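Side-chain contacts in AmbC (Sorangium cellulosum, PDB 5O15), which probably catalyses a dehydration and a heterocycle-forming cyclisation on a polyketide intermediate during ambruticin biosynthesis, using a double hotdog fold: residues A[67-72]-A[78-83]; A[137-142]-A[244-249]; A[141-146]-A[284-289]; A[211-216]-A[250-255]. One frame throughout, in Å; residues are numbered along the deposited sequence.

Followed from the N terminus, contact 1 comes first: helix 61-75 turns through a few residues into strand 79-85 and packs back on it. Contacts 2 and 3 both set out from the loop after strand 129-137 and share Ala141 and Ala142. Contact 2 closes a long excursion by meeting strand 236-247, and contact 3 a longer one by meeting strand 283-295, the neighbour of 236-247. Contact 4, joining helix 211-225 to the start of strand 254-261, lies within the span of contact 3 but crosses contact 2, since their segments alternate. Contacts 2 and 3 tie the connecting loop to neighbouring strands at and beside the junction of the hotdogs; contacts 1 and 4 seat a helix in each.

Contact 1 of 4, residues A[67-72]-A[78-83]; sequences LALAAA and PSVSEL
The central helix of the first hotdog packs here across strand 79-85 of the sheet that wraps round it, with Ala68, Leu69 and Ala72 turned to Val80, Leu83 and the backbone of Ser79. Segment axes pass 7.8 Å apart at 121°, so the helix runs across the strand rather than along it. Val80 is the central side chain of the contact. Its CG2, lying anti to its own carbonyl carbon and beside the backbone N, reaches the helix and meets Ala68 CB at 3.8 Å. The same methyl touches Leu69 CD2 at 3.8 Å, the two side chains crossing at about a right angle. On its other flank Ala68 CB receives Leu83 CD1, again at 3.8 Å, so one small methyl is shared by two larger branched residues. A turn further on, Ala72 CB lies more loosely, 4.4 Å from Ser79 O. No hydrogen bond spans the interface; every touching residue is buried and the side-chain packing is apolar. Ser79 turns its CB away from the helix, and its OG is hydrogen-bonded to the carbonyl of Val245 on the adjacent strand. Between Val80 and Leu83 the strand carries a classic beta bulge, Ser81 and Glu82 both facing Val135, and Val80 and Leu83 both point to the helix. Small alanines let the strand come close; a curved antiparallel sheet wrapped round a central helix is the hallmark of the hotdog fold.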
loop_
_atom_site.group_PDB
_atom_site.type_symbol
_atom_site.label_atom_id
_atom_site.label_comp_id
_atom_site.label_asym_id
_atom_site.label_seq_id
_atom_site.Cartn_x
_atom_site.Cartn_y
_atom_site.Cartn_z
ATOM N N LEU A 67 -7.504 0.593 -3.519
ATOM C CA LEU A 67 -8.603 0.346 -4.442
ATOM C C LEU A 67 -9.348 -0.934 -4.078
ATOM O O LEU A 67 -10.582 -0.980 -4.153
ATOM C CB LEU A 67 -8.070 0.319 -5.881
ATOM C CG LEU A 67 -7.644 1.705 -6.409
ATOM C CD1 LEU A 67 -6.813 1.575 -7.659
ATOM C CD2 LEU A 67 -8.859 2.589 -6.624
ATOM N N ALA A 68 -8.624 -1.969 -3.670
ATOM C CA ALA A 68 -9.274 -3.207 -3.246
ATOM C C ALA A 68 -10.092 -3.003 -1.971
ATOM O O ALA A 68 -11.187 -3.556 -1.849
ATOM C CB ALA A 68 -8.223 -4.286 -3.027
ATOM N N LEU A 69 -9.580 -2.199 -1.021
ATOM C CA LEU A 69 -10.349 -1.867 0.167
ATOM C C LEU A 69 -11.614 -1.091 -0.178
ATOM O O LEU A 69 -12.646 -1.262 0.478
ATOM C CB LEU A 69 -9.485 -1.084 1.169
ATOM C CG LEU A 69 -8.383 -1.902 1.853
ATOM C CD1 LEU A 69 -7.373 -0.957 2.480
ATOM C CD2 LEU A 69 -8.948 -2.819 2.893
ATOM N N ALA A 70 -11.539 -0.198 -1.167
ATOM C CA ALA A 70 -12.728 0.526 -1.600
ATOM C C ALA A 70 -13.757 -0.433 -2.192
ATOM O O ALA A 70 -14.962 -0.305 -1.940
ATOM C CB ALA A 70 -12.357 1.603 -2.617
ATOM N N ALA A 71 -13.288 -1.419 -2.968
ATOM C CA ALA A 71 -14.176 -2.434 -3.527
ATOM C C ALA A 71 -14.809 -3.249 -2.422
ATOM O O ALA A 71 -16.011 -3.536 -2.484
ATOM C CB ALA A 71 -13.399 -3.303 -4.512
ATOM N N ALA A 72 -14.033 -3.633 -1.396
ATOM C CA ALA A 72 -14.607 -4.373 -0.283
ATOM C C ALA A 72 -15.746 -3.587 0.352
ATOM O O ALA A 72 -16.838 -4.117 0.577
ATOM C CB ALA A 72 -13.510 -4.709 0.717
ATOM N N PRO A 78 -15.587 -7.153 4.620
ATOM C CA PRO A 78 -14.734 -6.375 5.524
ATOM C C PRO A 78 -13.255 -6.394 5.214
ATOM O O PRO A 78 -12.519 -5.604 5.837
ATOM C CB PRO A 78 -15.022 -7.013 6.892
ATOM C CG PRO A 78 -15.365 -8.422 6.579
ATOM C CD PRO A 78 -16.145 -8.368 5.273
ATOM N N SER A 79 -12.769 -7.263 4.343
ATOM C CA SER A 79 -11.334 -7.451 4.226
ATOM C C SER A 79 -10.923 -7.830 2.810
ATOM O O SER A 79 -11.703 -8.443 2.036
ATOM C CB SER A 79 -10.926 -8.558 5.186
ATOM O OG SER A 79 -9.535 -8.691 5.241
ATOM N N VAL A 80 -9.683 -7.468 2.477
ATOM C CA VAL A 80 -8.958 -7.998 1.342
ATOM C C VAL A 80 -8.222 -9.227 1.837
ATOM O O VAL A 80 -7.209 -9.133 2.536
ATOM C CB VAL A 80 -8.013 -6.956 0.757
ATOM C CG1 VAL A 80 -7.255 -7.517 -0.424
ATOM C CG2 VAL A 80 -8.791 -5.714 0.395
ATOM N N SER A 81 -8.757 -10.400 1.511
ATOM C CA SER A 81 -8.140 -11.629 1.959
ATOM C C SER A 81 -6.797 -11.868 1.269
ATOM O O SER A 81 -5.828 -12.273 1.921
ATOM C CB SER A 81 -9.106 -12.769 1.666
ATOM O OG SER A 81 -8.484 -14.030 1.837
ATOM N N GLU A 82 -6.714 -11.633 -0.031
ATOM C CA GLU A 82 -5.461 -11.797 -0.758
ATOM C C GLU A 82 -5.416 -10.775 -1.877
ATOM O O GLU A 82 -6.457 -10.466 -2.473
ATOM C CB GLU A 82 -5.327 -13.199 -1.375
ATOM C CG GLU A 82 -5.445 -14.372 -0.402
ATOM C CD GLU A 82 -4.356 -14.380 0.672
ATOM O OE1 GLU A 82 -3.276 -13.755 0.465
ATOM O OE2 GLU A 82 -4.581 -15.018 1.739
ATOM N N LEU A 83 -4.221 -10.260 -2.147
ATOM C CA LEU A 83 -3.971 -9.380 -3.269
ATOM C C LEU A 83 -2.598 -9.728 -3.825
ATOM O O LEU A 83 -1.614 -9.785 -3.085
ATOM C CB LEU A 83 -4.060 -7.906 -2.841
ATOM C CG LEU A 83 -3.935 -6.885 -3.989
ATOM C CD1 LEU A 83 -4.685 -5.586 -3.704
ATOM C CD2 LEU A 83 -2.517 -6.567 -4.395
#

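Contact 2 of 4, residues A[137-142]-A[244-249]; sequences GAAPAA and DVALEA
Asp244 and Pro140 slide past each other in opposite directions where the loop beyond strand 129-137 runs over strand 236-247. Along Asp244, CB comes first: it lies 3.9 Å from Pro140 CG, and the ring CB is also near. One bond out, CG stands 4.2 Å from Pro140 CB, so the proline ring flanks the root of the carboxylate. With CG anti to the carbonyl carbon of its own residue (chi1 -68°), the group is carried along the ring to the level of a bridging water. That water donates to Asp244 OD1 at 2.6 Å and to Ala138 O at 3.0 Å, and thus links carboxylate and loop carbonyl, two acceptors that, with the carboxylate ionised, would not be expected to bond directly. Two residues on, the methyl of Ala246 fills in beneath the loop, 4.4 Å from Pro140 CD and 4.5 Å from Ala139 CB. These are light apolar touches, with no direct hydrogen bond across. The backbone of Asp244 has positive phi (52°), and both it and Val245 face Val80: a G1 beta bulge, here with aspartate in the position that glycine often takes, in the strand that joins the second hotdog to the first.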
loop_
_atom_site.group_PDB
_atom_site.type_symbol
_atom_site.label_atom_id
_atom_site.label_comp_id
_atom_site.label_asym_id
_atom_site.label_seq_id
_atom_site.Cartn_x
_atom_site.Cartn_y
_atom_site.Cartn_z
ATOM N N GLY A 137 -13.029 -10.915 1.407
ATOM C CA GLY A 137 -13.617 -11.892 2.292
ATOM C C GLY A 137 -13.807 -11.386 3.694
ATOM O O GLY A 137 -13.789 -10.185 3.959
ATOM N N ALA A 138 -13.996 -12.336 4.596
ATOM C CA ALA A 138 -14.187 -12.045 6.012
ATOM C C ALA A 138 -12.896 -11.531 6.646
ATOM O O ALA A 138 -11.794 -11.829 6.193
ATOM C CB ALA A 138 -14.664 -13.312 6.727
ATOM N N ALA A 139 -13.040 -10.765 7.737
ATOM C CA ALA A 139 -11.882 -10.142 8.363
ATOM C C ALA A 139 -11.183 -11.133 9.288
ATOM O O ALA A 139 -11.822 -12.008 9.887
ATOM C CB ALA A 139 -12.302 -8.916 9.160
ATOM N N PRO A 140 -9.874 -11.022 9.415
ATOM C CA PRO A 140 -9.125 -11.895 10.309
ATOM C C PRO A 140 -9.294 -11.392 11.730
ATOM O O PRO A 140 -9.921 -10.355 11.975
ATOM C CB PRO A 140 -7.691 -11.691 9.837
ATOM C CG PRO A 140 -7.673 -10.276 9.413
ATOM C CD PRO A 140 -8.986 -10.101 8.696
ATOM N N ALA A 141 -8.719 -12.147 12.661
ATOM C CA ALA A 141 -8.844 -11.815 14.066
ATOM C C ALA A 141 -8.311 -10.415 14.335
ATOM O O ALA A 141 -7.379 -9.938 13.681
ATOM C CB ALA A 141 -8.074 -12.820 14.922
ATOM N N ALA A 142 -8.963 -9.740 15.267
ATOM C CA ALA A 142 -8.477 -8.448 15.718
ATOM C C ALA A 142 -7.132 -8.595 16.436
ATOM O O ALA A 142 -6.848 -9.610 17.081
ATOM C CB ALA A 142 -9.503 -7.814 16.658
ATOM N N ASP A 244 -4.887 -10.554 4.103
ATOM C CA ASP A 244 -5.654 -10.188 5.272
ATOM C C ASP A 244 -5.507 -8.715 5.636
ATOM O O ASP A 244 -5.044 -8.355 6.735
ATOM C CB ASP A 244 -5.302 -11.076 6.453
ATOM C CG ASP A 244 -5.757 -12.483 6.243
ATOM O OD1 ASP A 244 -6.807 -12.716 5.605
ATOM O OD2 ASP A 244 -5.024 -13.361 6.700
ATOM N N VAL A 245 -5.905 -7.847 4.727
ATOM C CA VAL A 245 -5.828 -6.398 4.936
ATOM C C VAL A 245 -7.225 -5.897 5.259
ATOM O O VAL A 245 -8.156 -6.054 4.437
ATOM C CB VAL A 245 -5.299 -5.675 3.698
ATOM C CG1 VAL A 245 -5.073 -4.220 4.038
ATOM C CG2 VAL A 245 -4.027 -6.303 3.192
ATOM N N ALA A 246 -7.414 -5.324 6.435
ATOM C CA ALA A 246 -8.741 -4.874 6.830
ATOM C C ALA A 246 -8.600 -3.503 7.483
ATOM O O ALA A 246 -7.661 -3.256 8.283
ATOM C CB ALA A 246 -9.372 -5.830 7.826
ATOM N N LEU A 247 -9.497 -2.587 7.137
ATOM C CA LEU A 247 -9.590 -1.293 7.806
ATOM C C LEU A 247 -10.636 -1.317 8.895
ATOM O O LEU A 247 -11.728 -1.889 8.736
ATOM C CB LEU A 247 -10.002 -0.160 6.884
ATOM C CG LEU A 247 -9.149 0.075 5.673
ATOM C CD1 LEU A 247 -9.651 1.285 4.897
ATOM C CD2 LEU A 247 -7.698 0.257 6.053
ATOM N N GLU A 248 -10.317 -0.637 9.973
ATOM C CA GLU A 248 -11.256 -0.367 11.058
ATOM C C GLU A 248 -11.732 1.072 11.060
ATOM O O GLU A 248 -12.830 1.360 11.559
ATOM C CB GLU A 248 -10.603 -0.626 12.421
ATOM C CG GLU A 248 -10.013 -2.003 12.600
ATOM C CD GLU A 248 -11.038 -3.096 12.502
ATOM O OE1 GLU A 248 -12.185 -2.894 12.969
ATOM O OE2 GLU A 248 -10.690 -4.163 11.954
ATOM N N ALA A 249 -10.926 1.983 10.528
ATOM C CA ALA A 249 -11.266 3.390 10.488
ATOM C C ALA A 249 -10.678 3.998 9.226
ATOM O O ALA A 249 -9.515 3.761 8.917
ATOM C CB ALA A 249 -10.727 4.098 11.733
HETATM O O HOH W 1 -9.029 -11.323 5.288
#

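Contact 3 of 4, residues A[141-146]-A[284-289]; sequences AAATTA and VARAGT
Arg286 reaches up from strand 283-295 to the loop carbonyl of Ala141, and nearly all the close packing of this contact belongs to that one side chain. Its CG sits between the backbone N and the carbonyl carbon (chi1 55°), after which the chain runs extended to NE and lifts the guanidinium clear of the strand. NE donates to Ala141 O at 3.1 Å, a markedly bent bond of 138°. The donor stands above the carbonyl plane and the oxygen is itself tilted from the guanidinium plane, so neither group uses its most direct line. Ala142 CA lies over one face of the guanidinium, 4.0 Å from NH2. Lower down, Ala143 CB is a looser neighbour of the arginine shaft, 4.5 Å from CD.

The solvent side is different. The methyls of Ala141 and Ala142 point away from the strand and are exposed, so the loop offers Arg286 its backbone rather than its side chains. Farther on, the loop holds itself where Thr144 OG1 accepts from Ala146 N at 3.0 Å in an ST turn, whereas buried Thr145 anchors it through OG1 to the carbonyl of Gly281, before strand 283-295.

The other guanidinium nitrogens are also engaged, NH1 in a salt bridge with Glu248 and NH2 with the carbonyl of Pro140. Arg286 was modelled in two conformers, so this grip describes one of them. Within it, a cation balanced by Glu248 and spread over two successive loop carbonyls would probably stay charged, binding the loop through backbone oxygens that place little demand on the loop's side chains.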
loop_
_atom_site.group_PDB
_atom_site.type_symbol
_atom_site.label_atom_id
_atom_site.label_comp_id
_atom_site.label_asym_id
_atom_site.label_seq_id
_atom_site.Cartn_x
_atom_site.Cartn_y
_atom_site.Cartn_z
ATOM N N ALA A 141 -8.719 -12.147 12.661
ATOM C CA ALA A 141 -8.844 -11.815 14.066
ATOM C C ALA A 141 -8.311 -10.415 14.335
ATOM O O ALA A 141 -7.379 -9.938 13.681
ATOM C CB ALA A 141 -8.074 -12.820 14.922
ATOM N N ALA A 142 -8.963 -9.740 15.267
ATOM C CA ALA A 142 -8.477 -8.448 15.718
ATOM C C ALA A 142 -7.132 -8.595 16.436
ATOM O O ALA A 142 -6.848 -9.610 17.081
ATOM C CB ALA A 142 -9.503 -7.814 16.658
ATOM N N ALA A 143 -6.288 -7.574 16.302
ATOM C CA ALA A 143 -5.008 -7.506 17.015
ATOM C C ALA A 143 -4.976 -6.292 17.933
ATOM O O ALA A 143 -5.321 -5.194 17.504
ATOM C CB ALA A 143 -3.839 -7.408 16.038
ATOM N N THR A 144 -4.578 -6.500 19.179
ATOM C CA THR A 144 -4.554 -5.402 20.117
ATOM C C THR A 144 -3.615 -4.294 19.632
ATOM O O THR A 144 -2.602 -4.554 18.984
ATOM C CB THR A 144 -4.094 -5.901 21.501
ATOM O OG1 THR A 144 -4.033 -4.794 22.407
ATOM C CG2 THR A 144 -2.705 -6.535 21.471
ATOM N N THR A 145 -3.900 -3.061 20.057
ATOM C CA THR A 145 -3.025 -1.915 19.868
ATOM C C THR A 145 -2.470 -1.417 21.193
ATOM O O THR A 145 -2.066 -0.268 21.301
ATOM C CB THR A 145 -3.744 -0.805 19.099
ATOM O OG1 THR A 145 -5.004 -0.533 19.737
ATOM C CG2 THR A 145 -3.969 -1.235 17.623
ATOM N N ALA A 146 -2.390 -2.295 22.189
ATOM C CA ALA A 146 -1.791 -1.906 23.461
ATOM C C ALA A 146 -0.341 -1.449 23.298
ATOM O O ALA A 146 0.148 -0.626 24.081
ATOM C CB ALA A 146 -1.884 -3.056 24.458
ATOM N N VAL A 284 -6.606 1.166 13.582
ATOM C CA VAL A 284 -6.987 1.730 12.292
ATOM C C VAL A 284 -7.009 0.687 11.192
ATOM O O VAL A 284 -7.950 0.643 10.403
ATOM C CB VAL A 284 -6.087 2.920 11.893
ATOM C CG1 VAL A 284 -6.303 3.323 10.447
ATOM C CG2 VAL A 284 -6.329 4.070 12.812
ATOM N N ALA A 285 -5.968 -0.117 11.079
ATOM C CA ALA A 285 -5.875 -1.073 9.979
ATOM C C ALA A 285 -4.866 -2.124 10.329
ATOM O O ALA A 285 -3.974 -1.897 11.169
ATOM C CB ALA A 285 -5.516 -0.418 8.651
ATOM N N ARG A 286 -4.943 -3.250 9.634
ATOM C CA ARG A 286 -3.913 -4.253 9.774
ATOM C C ARG A 286 -3.785 -5.002 8.470
ATOM O O ARG A 286 -4.779 -5.215 7.752
ATOM C CB ARG A 286 -4.187 -5.210 10.928
ATOM C CG ARG A 286 -5.534 -5.884 10.847
ATOM C CD ARG A 286 -5.891 -6.512 12.183
ATOM N NE ARG A 286 -7.143 -7.254 12.121
ATOM C CZ ARG A 286 -8.342 -6.688 12.040
ATOM N NH1 ARG A 286 -8.444 -5.358 11.997
ATOM N NH2 ARG A 286 -9.434 -7.455 11.995
ATOM N N ALA A 287 -2.573 -5.428 8.182
ATOM C CA ALA A 287 -2.256 -6.336 7.091
ATOM C C ALA A 287 -1.594 -7.566 7.677
ATOM O O ALA A 287 -0.519 -7.461 8.294
ATOM C CB ALA A 287 -1.347 -5.696 6.047
ATOM N N GLY A 288 -2.235 -8.720 7.545
ATOM C CA GLY A 288 -1.674 -9.918 8.127
ATOM C C GLY A 288 -0.327 -10.263 7.542
ATOM O O GLY A 288 0.583 -10.683 8.261
ATOM N N THR A 289 -0.174 -10.065 6.241
ATOM C CA THR A 289 1.080 -10.299 5.550
ATOM C C THR A 289 1.251 -9.284 4.430
ATOM O O THR A 289 0.297 -8.919 3.719
ATOM C CB THR A 289 1.163 -11.715 4.938
ATOM O OG1 THR A 289 0.682 -12.692 5.877
ATOM C CG2 THR A 289 2.603 -12.051 4.580
#

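Contact 4 of 4, residues A[211-216]-A[250-255]; sequences PALLDA and RGAAAL
Two peptide planes of 250-255 carry Leu213 on their faces. CD2 stands almost squarely over the carbonyl of Ala253, 3.7 Å from its C, and 3.9 Å from Ala254 N in the same plane. CD1 comes over that face too, beyond the carbonyl, 3.8 Å from Ala253 O. The preceding carbonyl is also approached from above rather than end on, with CD2 at 3.3 Å from Ala252 O. None of this is hydrogen bonding; the backbone of Ala253 hydrogen-bonds instead with Leu196, and that of Leu255 with Leu194.

Around these planes the touch is between aliphatic carbons. Leu255 CD1 closes on Leu213 CD2 at 3.6 Å, the two leucines set obliquely to each other, and Ala252 CB is a more distant neighbour of the same methyl at 4.3 Å. Because CG of Leu213 lies opposite the backbone N (chi1 -175°), its fork projects from the helix into the bend formed by Ala252 to Leu255. Ala253 and Ala254 turn their methyls away, leaving their backbone to face the leucine. Putting an alanine in place of Leu213 would remove both branches and is likely to leave a gap under the Ala253 carbonyl, with Leu255 CD1 deprived of its helix partner.

Leu213 thus plugs the first turn of helix 211-225 into the bend leading to strand 254-261. Leu194 of strand 189-195 also packs on it, while Pro211 and Leu214 of the same turn lean on helix 61-75, so the helix start lies between a strand of the second hotdog and the helix of the first.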
loop_
_atom_site.group_PDB
_atom_site.type_symbol
_atom_site.label_atom_id
_atom_site.label_comp_id
_atom_site.label_asym_id
_atom_site.label_seq_id
_atom_site.Cartn_x
_atom_site.Cartn_y
_atom_site.Cartn_z
ATOM N N PRO A 211 -2.683 5.951 0.245
ATOM C CA PRO A 211 -1.579 5.064 -0.147
ATOM C C PRO A 211 -0.214 5.507 0.304
ATOM O O PRO A 211 0.656 4.660 0.545
ATOM C CB PRO A 211 -1.711 5.037 -1.678
ATOM C CG PRO A 211 -3.173 5.227 -1.914
ATOM C CD PRO A 211 -3.612 6.225 -0.867
ATOM N N ALA A 212 0.016 6.816 0.420
ATOM C CA ALA A 212 1.319 7.264 0.897
ATOM C C ALA A 212 1.511 7.007 2.390
ATOM O O ALA A 212 2.642 6.868 2.850
ATOM C CB ALA A 212 1.536 8.745 0.578
ATOM N N LEU A 213 0.421 6.885 3.136
ATOM C CA LEU A 213 0.505 6.592 4.553
ATOM C C LEU A 213 0.763 5.108 4.789
ATOM O O LEU A 213 1.649 4.744 5.569
ATOM C CB LEU A 213 -0.756 7.113 5.244
ATOM C CG LEU A 213 -0.811 7.007 6.751
ATOM C CD1 LEU A 213 0.349 7.755 7.421
ATOM C CD2 LEU A 213 -2.102 7.553 7.229
ATOM N N LEU A 214 0.060 4.216 4.056
ATOM C CA LEU A 214 0.422 2.813 4.158
ATOM C C LEU A 214 1.844 2.584 3.633
ATOM O O LEU A 214 2.603 1.804 4.215
ATOM C CB LEU A 214 -0.605 1.943 3.435
ATOM C CG LEU A 214 -0.310 0.441 3.500
ATOM C CD1 LEU A 214 -0.281 -0.052 4.955
ATOM C CD2 LEU A 214 -1.367 -0.366 2.700
ATOM N N ASP A 215 2.239 3.289 2.574
ATOM C CA ASP A 215 3.600 3.132 2.075
ATOM C C ASP A 215 4.648 3.544 3.108
ATOM O O ASP A 215 5.751 2.985 3.131
ATOM C CB ASP A 215 3.803 3.916 0.789
ATOM C CG ASP A 215 5.095 3.557 0.119
ATOM O OD1 ASP A 215 5.152 2.487 -0.519
ATOM O OD2 ASP A 215 6.071 4.328 0.223
ATOM N N ALA A 216 4.306 4.471 3.999
ATOM C CA ALA A 216 5.249 4.869 5.044
ATOM C C ALA A 216 5.584 3.718 5.977
ATOM O O ALA A 216 6.698 3.658 6.506
ATOM C CB ALA A 216 4.709 6.095 5.782
ATOM N N ARG A 250 -11.461 4.809 8.533
ATOM C CA ARG A 250 -11.050 5.396 7.264
ATOM C C ARG A 250 -10.602 6.851 7.412
ATOM O O ARG A 250 -11.069 7.584 8.282
ATOM C CB ARG A 250 -12.208 5.310 6.265
ATOM C CG ARG A 250 -12.518 3.868 5.834
ATOM C CD ARG A 250 -14.006 3.549 5.780
ATOM N NE ARG A 250 -14.206 2.103 5.659
ATOM C CZ ARG A 250 -14.312 1.260 6.690
ATOM N NH1 ARG A 250 -14.252 1.708 7.935
ATOM N NH2 ARG A 250 -14.480 -0.039 6.474
ATOM N N GLY A 251 -9.705 7.280 6.525
ATOM C CA GLY A 251 -9.325 8.690 6.430
ATOM C C GLY A 251 -8.189 9.174 7.308
ATOM O O GLY A 251 -8.001 10.392 7.425
ATOM N N ALA A 252 -7.420 8.287 7.923
ATOM C CA ALA A 252 -6.342 8.721 8.803
ATOM C C ALA A 252 -5.228 9.444 8.038
ATOM O O ALA A 252 -4.930 9.132 6.891
ATOM C CB ALA A 252 -5.738 7.507 9.498
ATOM N N ALA A 253 -4.590 10.413 8.712
ATOM C CA ALA A 253 -3.472 11.154 8.140
ATOM C C ALA A 253 -2.146 10.854 8.808
ATOM O O ALA A 253 -1.094 11.181 8.243
ATOM C CB ALA A 253 -3.727 12.664 8.223
ATOM N N ALA A 254 -2.170 10.292 10.012
ATOM C CA ALA A 254 -0.959 10.025 10.768
ATOM C C ALA A 254 -1.310 8.903 11.728
ATOM O O ALA A 254 -2.442 8.824 12.196
ATOM C CB ALA A 254 -0.478 11.287 11.499
ATOM N N LEU A 255 -0.326 8.056 12.040
ATOM C CA LEU A 255 -0.549 6.772 12.702
ATOM C C LEU A 255 0.703 6.371 13.435
ATOM O O LEU A 255 1.797 6.807 13.082
ATOM C CB LEU A 255 -0.832 5.637 11.674
ATOM C CG LEU A 255 -2.035 5.842 10.806
ATOM C CD1 LEU A 255 -2.040 4.881 9.618
ATOM C CD2 LEU A 255 -3.307 5.551 11.610
#